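Local atomic coordinates of chorismate synthase (Campylobacter jejuni, PDB entry 1SQ1), a protein that probably catalyses the last step of the shikimate pathway, eliminating phosphate from 5-enolpyruvylshikimate-3-phosphate to give chorismate with the help of reduced FMN. Residues S151-L163 with F179-I193. Residues are numbered along the deposited sequence; the frame is centred on the assembly and turned at random.
Sequences SGVFGVGTFVSNL and FCLDPKLESDFKNEI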
loop_
_atom_site.group_PDB
_atom_site.type_symbol
_atom_site.label_atom_id
_atom_site.label_comp_id
_atom_site.label_asym_id
_atom_site.label_seq_id
_atom_site.Cartn_x
_atom_site.Cartn_y
_atom_site.Cartn_z
ATOM N N SER A 151 22.577 -3.522 -19.292
ATOM C CA SER A 151 22.063 -2.553 -20.267
ATOM C C SER A 151 23.186 -1.769 -20.941
ATOM O O SER A 151 24.315 -1.719 -20.443
ATOM C CB SER A 151 21.141 -1.548 -19.575
ATOM O OG SER A 151 20.128 -2.199 -18.823
ATOM N N GLY A 152 22.854 -1.143 -22.067
ATOM C CA GLY A 152 23.824 -0.351 -22.800
ATOM C C GLY A 152 23.171 0.508 -23.866
ATOM O O GLY A 152 22.027 0.255 -24.240
ATOM N N VAL A 153 23.890 1.516 -24.362
ATOM C CA VAL A 153 23.361 2.418 -25.390
ATOM C C VAL A 153 23.479 1.821 -26.792
ATOM O O VAL A 153 24.568 1.438 -27.220
ATOM C CB VAL A 153 24.116 3.766 -25.421
ATOM C CG1 VAL A 153 23.389 4.741 -26.331
ATOM C CG2 VAL A 153 24.267 4.326 -24.027
ATOM N N PHE A 154 22.368 1.759 -27.517
ATOM C CA PHE A 154 22.416 1.217 -28.864
ATOM C C PHE A 154 22.033 2.240 -29.902
ATOM O O PHE A 154 22.112 1.978 -31.102
ATOM C CB PHE A 154 21.526 -0.015 -28.997
ATOM C CG PHE A 154 20.046 0.259 -28.987
ATOM C CD1 PHE A 154 19.323 0.292 -30.178
ATOM C CD2 PHE A 154 19.343 0.328 -27.783
ATOM C CE1 PHE A 154 17.906 0.367 -30.167
ATOM C CE2 PHE A 154 17.935 0.404 -27.763
ATOM C CZ PHE A 154 17.217 0.421 -28.958
ATOM N N GLY A 155 21.633 3.417 -29.440
ATOM C CA GLY A 155 21.248 4.471 -30.352
ATOM C C GLY A 155 21.543 5.830 -29.763
ATOM O O GLY A 155 21.316 6.073 -28.575
ATOM N N VAL A 156 22.080 6.714 -30.592
ATOM C CA VAL A 156 22.376 8.071 -30.169
ATOM C C VAL A 156 22.080 9.002 -31.335
ATOM O O VAL A 156 22.727 8.933 -32.378
ATOM C CB VAL A 156 23.842 8.246 -29.764
ATOM C CG1 VAL A 156 24.125 9.719 -29.505
ATOM C CG2 VAL A 156 24.146 7.408 -28.525
ATOM N N GLY A 157 21.093 9.870 -31.156
ATOM C CA GLY A 157 20.732 10.783 -32.219
ATOM C C GLY A 157 20.140 10.002 -33.371
ATOM O O GLY A 157 19.343 9.090 -33.166
ATOM N N THR A 158 20.540 10.364 -34.584
ATOM C CA THR A 158 20.059 9.713 -35.797
ATOM C C THR A 158 20.807 8.386 -36.040
ATOM O O THR A 158 20.497 7.640 -36.973
ATOM C CB THR A 158 20.213 10.670 -37.016
ATOM O OG1 THR A 158 21.584 11.064 -37.162
ATOM C CG2 THR A 158 19.383 11.924 -36.797
ATOM N N PHE A 159 21.781 8.089 -35.183
ATOM C CA PHE A 159 22.557 6.856 -35.285
ATOM C C PHE A 159 21.920 5.767 -34.433
ATOM O O PHE A 159 22.051 5.778 -33.214
ATOM C CB PHE A 159 23.978 7.106 -34.797
ATOM C CG PHE A 159 24.685 8.165 -35.569
ATOM C CD1 PHE A 159 25.070 7.935 -36.884
ATOM C CD2 PHE A 159 24.910 9.413 -35.011
ATOM C CE1 PHE A 159 25.667 8.931 -37.635
ATOM C CE2 PHE A 159 25.506 10.417 -35.753
ATOM C CZ PHE A 159 25.885 10.174 -37.073
ATOM N N VAL A 160 21.235 4.824 -35.067
ATOM C CA VAL A 160 20.597 3.751 -34.313
ATOM C C VAL A 160 21.000 2.354 -34.813
ATOM O O VAL A 160 20.597 1.938 -35.901
ATOM C CB VAL A 160 19.063 3.899 -34.367
ATOM C CG1 VAL A 160 18.417 3.018 -33.319
ATOM C CG2 VAL A 160 18.684 5.342 -34.147
ATOM N N SER A 161 21.788 1.635 -34.015
ATOM C CA SER A 161 22.237 0.302 -34.400
ATOM C C SER A 161 21.111 -0.559 -34.918
ATOM O O SER A 161 20.076 -0.703 -34.268
ATOM C CB SER A 161 22.882 -0.438 -33.229
ATOM O OG SER A 161 22.987 -1.834 -33.527
ATOM N N ASN A 162 21.320 -1.150 -36.087
ATOM C CA ASN A 162 20.308 -2.011 -36.667
ATOM C C ASN A 162 20.767 -3.474 -36.607
ATOM O O ASN A 162 20.722 -4.197 -37.603
ATOM C CB ASN A 162 20.032 -1.580 -38.106
ATOM C CG ASN A 162 21.245 -1.744 -39.002
ATOM O OD1 ASN A 162 22.387 -1.648 -38.535
ATOM N ND2 ASN A 162 21.009 -1.982 -40.299
ATOM N N LEU A 163 21.220 -3.893 -35.427
ATOM C CA LEU A 163 21.654 -5.267 -35.198
ATOM C C LEU A 163 20.531 -6.042 -34.524
ATOM O O LEU A 163 19.483 -5.489 -34.194
ATOM C CB LEU A 163 22.880 -5.305 -34.280
ATOM C CG LEU A 163 24.299 -5.354 -34.856
ATOM C CD1 LEU A 163 24.541 -4.181 -35.794
ATOM C CD2 LEU A 163 25.285 -5.322 -33.706
ATOM N N PHE A 179 28.963 2.774 -23.009
ATOM C CA PHE A 179 28.175 1.543 -22.958
ATOM C C PHE A 179 27.621 1.123 -24.316
ATOM O O PHE A 179 26.579 0.471 -24.395
ATOM C CB PHE A 179 27.022 1.697 -21.957
ATOM C CG PHE A 179 27.447 2.258 -20.621
ATOM C CD1 PHE A 179 26.940 3.479 -20.171
ATOM C CD2 PHE A 179 28.380 1.590 -19.828
ATOM C CE1 PHE A 179 27.356 4.025 -18.956
ATOM C CE2 PHE A 179 28.801 2.130 -18.611
ATOM C CZ PHE A 179 28.289 3.349 -18.177
ATOM N N CYS A 180 28.328 1.487 -25.379
ATOM C CA CYS A 180 27.925 1.145 -26.739
ATOM C C CYS A 180 27.728 -0.366 -26.894
ATOM O O CYS A 180 28.521 -1.147 -26.378
ATOM C CB CYS A 180 28.997 1.632 -27.721
ATOM S SG CYS A 180 28.655 1.284 -29.473
ATOM N N LEU A 181 26.674 -0.768 -27.606
ATOM C CA LEU A 181 26.370 -2.187 -27.848
ATOM C C LEU A 181 26.628 -2.598 -29.300
ATOM O O LEU A 181 26.465 -3.763 -29.660
ATOM C CB LEU A 181 24.906 -2.500 -27.497
ATOM C CG LEU A 181 24.476 -2.394 -26.032
ATOM C CD1 LEU A 181 22.988 -2.667 -25.913
ATOM C CD2 LEU A 181 25.267 -3.381 -25.196
ATOM N N ASP A 182 27.012 -1.631 -30.127
ATOM C CA ASP A 182 27.311 -1.867 -31.537
ATOM C C ASP A 182 28.651 -1.182 -31.802
ATOM O O ASP A 182 28.702 0.021 -32.035
ATOM C CB ASP A 182 26.228 -1.250 -32.434
ATOM C CG ASP A 182 26.239 -1.828 -33.840
ATOM O OD1 ASP A 182 25.470 -1.361 -34.705
ATOM O OD2 ASP A 182 27.016 -2.767 -34.081
ATOM N N PRO A 183 29.754 -1.944 -31.764
ATOM C CA PRO A 183 31.110 -1.422 -31.989
ATOM C C PRO A 183 31.334 -0.686 -33.310
ATOM O O PRO A 183 32.292 0.078 -33.448
ATOM C CB PRO A 183 31.985 -2.671 -31.857
ATOM C CG PRO A 183 31.066 -3.776 -32.311
ATOM C CD PRO A 183 29.776 -3.411 -31.625
ATOM N N LYS A 184 30.443 -0.911 -34.269
ATOM C CA LYS A 184 30.541 -0.272 -35.576
ATOM C C LYS A 184 30.040 1.180 -35.530
ATOM O O LYS A 184 30.367 1.992 -36.404
ATOM C CB LYS A 184 29.741 -1.081 -36.603
ATOM C CG LYS A 184 29.627 -0.437 -37.981
ATOM C CD LYS A 184 30.987 -0.213 -38.653
ATOM C CE LYS A 184 30.804 0.375 -40.055
ATOM N NZ LYS A 184 32.064 0.450 -40.844
ATOM N N LEU A 185 29.256 1.511 -34.507
ATOM C CA LEU A 185 28.727 2.862 -34.361
ATOM C C LEU A 185 29.283 3.575 -33.135
ATOM O O LEU A 185 28.913 4.710 -32.855
ATOM C CB LEU A 185 27.194 2.825 -34.280
ATOM C CG LEU A 185 26.370 2.636 -35.562
ATOM C CD1 LEU A 185 27.043 1.654 -36.499
ATOM C CD2 LEU A 185 24.977 2.156 -35.191
ATOM N N GLU A 186 30.185 2.921 -32.414
ATOM C CA GLU A 186 30.746 3.516 -31.207
ATOM C C GLU A 186 31.450 4.849 -31.463
ATOM O O GLU A 186 31.519 5.699 -30.573
ATOM C CB GLU A 186 31.700 2.524 -30.529
ATOM C CG GLU A 186 31.986 2.813 -29.059
ATOM C CD GLU A 186 33.418 3.247 -28.818
ATOM O OE1 GLU A 186 33.816 3.381 -27.637
ATOM O OE2 GLU A 186 34.147 3.463 -29.812
ATOM N N SER A 187 31.965 5.037 -32.674
ATOM C CA SER A 187 32.648 6.284 -33.019
ATOM C C SER A 187 31.634 7.378 -33.356
ATOM O O SER A 187 31.873 8.554 -33.094
ATOM C CB SER A 187 33.576 6.079 -34.221
ATOM O OG SER A 187 32.843 6.106 -35.437
ATOM N N ASP A 188 30.510 6.981 -33.948
ATOM C CA ASP A 188 29.468 7.931 -34.322
ATOM C C ASP A 188 28.734 8.451 -33.089
ATOM O O ASP A 188 28.415 9.643 -32.999
ATOM C CB ASP A 188 28.461 7.290 -35.280
ATOM C CG ASP A 188 29.114 6.756 -36.537
ATOM O OD1 ASP A 188 28.587 7.018 -37.648
ATOM O OD2 ASP A 188 30.157 6.068 -36.407
ATOM N N PHE A 189 28.455 7.566 -32.139
ATOM C CA PHE A 189 27.783 8.004 -30.937
ATOM C C PHE A 189 28.643 9.079 -30.275
ATOM O O PHE A 189 28.154 10.168 -29.975
ATOM C CB PHE A 189 27.573 6.838 -29.967
ATOM C CG PHE A 189 26.650 5.769 -30.482
ATOM C CD1 PHE A 189 25.744 6.038 -31.505
ATOM C CD2 PHE A 189 26.676 4.492 -29.937
ATOM C CE1 PHE A 189 24.881 5.052 -31.978
ATOM C CE2 PHE A 189 25.812 3.502 -30.407
ATOM C CZ PHE A 189 24.915 3.783 -31.425
ATOM N N LYS A 190 29.925 8.776 -30.064
ATOM C CA LYS A 190 30.850 9.714 -29.419
ATOM C C LYS A 190 30.864 11.074 -30.092
ATOM O O LYS A 190 30.751 12.116 -29.444
ATOM C CB LYS A 190 32.267 9.140 -29.422
ATOM C CG LYS A 190 32.430 7.919 -28.548
ATOM C CD LYS A 190 33.855 7.427 -28.548
ATOM C CE LYS A 190 34.027 6.268 -27.586
ATOM N NZ LYS A 190 35.436 5.770 -27.576
ATOM N N ASN A 191 31.024 11.034 -31.407
ATOM C CA ASN A 191 31.057 12.219 -32.241
ATOM C C ASN A 191 29.744 12.976 -32.085
ATOM O O ASN A 191 29.747 14.177 -31.811
ATOM C CB ASN A 191 31.266 11.784 -33.691
ATOM C CG ASN A 191 30.752 12.792 -34.678
ATOM O OD1 ASN A 191 29.985 12.454 -35.584
ATOM N ND2 ASN A 191 31.166 14.040 -34.515
ATOM N N GLU A 192 28.627 12.264 -32.252
ATOM C CA GLU A 192 27.291 12.855 -32.137
ATOM C C GLU A 192 27.115 13.546 -30.790
ATOM O O GLU A 192 26.530 14.626 -30.710
ATOM C CB GLU A 192 26.215 11.772 -32.309
ATOM C CG GLU A 192 24.795 12.226 -31.975
ATOM C CD GLU A 192 24.239 13.218 -32.976
ATOM O OE1 GLU A 192 23.100 13.698 -32.789
ATOM O OE2 GLU A 192 24.938 13.516 -33.962
ATOM N N ILE A 193 27.629 12.915 -29.736
ATOM C CA ILE A 193 27.543 13.457 -28.386
ATOM C C ILE A 193 28.442 14.684 -28.253
ATOM O O ILE A 193 28.010 15.744 -27.795
ATOM C CB ILE A 193 27.952 12.389 -27.333
ATOM C CG1 ILE A 193 26.859 11.315 -27.249
ATOM C CG2 ILE A 193 28.203 13.047 -25.973
ATOM C CD1 ILE A 193 27.170 10.177 -26.289
#
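V156 and F159, the first and last residues of the type II' turn that closes the β-hairpin of strands 148-156 and 159-160 at the edge, within this chain, of an antiparallel sheet, pack against the start of helix 186-198. V156 lays CG2 over a face of the F189 ring, 3.9 Å from its centroid, while CG1, anti to the backbone N (chi1 173°), reaches past E192 CG toward I193. The F189 ring packs against the hairpin, its edge meeting F159 O and its CZ coming near F154 O. Farther out, D188 CB sits over the centre of the F159 ring, 3.8 Å from the centroid; T158 OG1 is above the opposite face, and E192 OE2 lies at the edge. The carboxylate of E192 also forms a long, weak ion pair with R255 of a second subunit. Residues 179-182, leading into the helix, run beside the strand, where L181 N donates to V153 O (3.1 Å) and V153 N gives a weak hydrogen bond to F179 O. S161 OG donates to D182 OD1 at 2.8 Å, arriving 59° out of the carboxylate plane. F168, in a loop, touches both S161 and L181. S161 OG also accepts a weak hydrogen bond from L163 N.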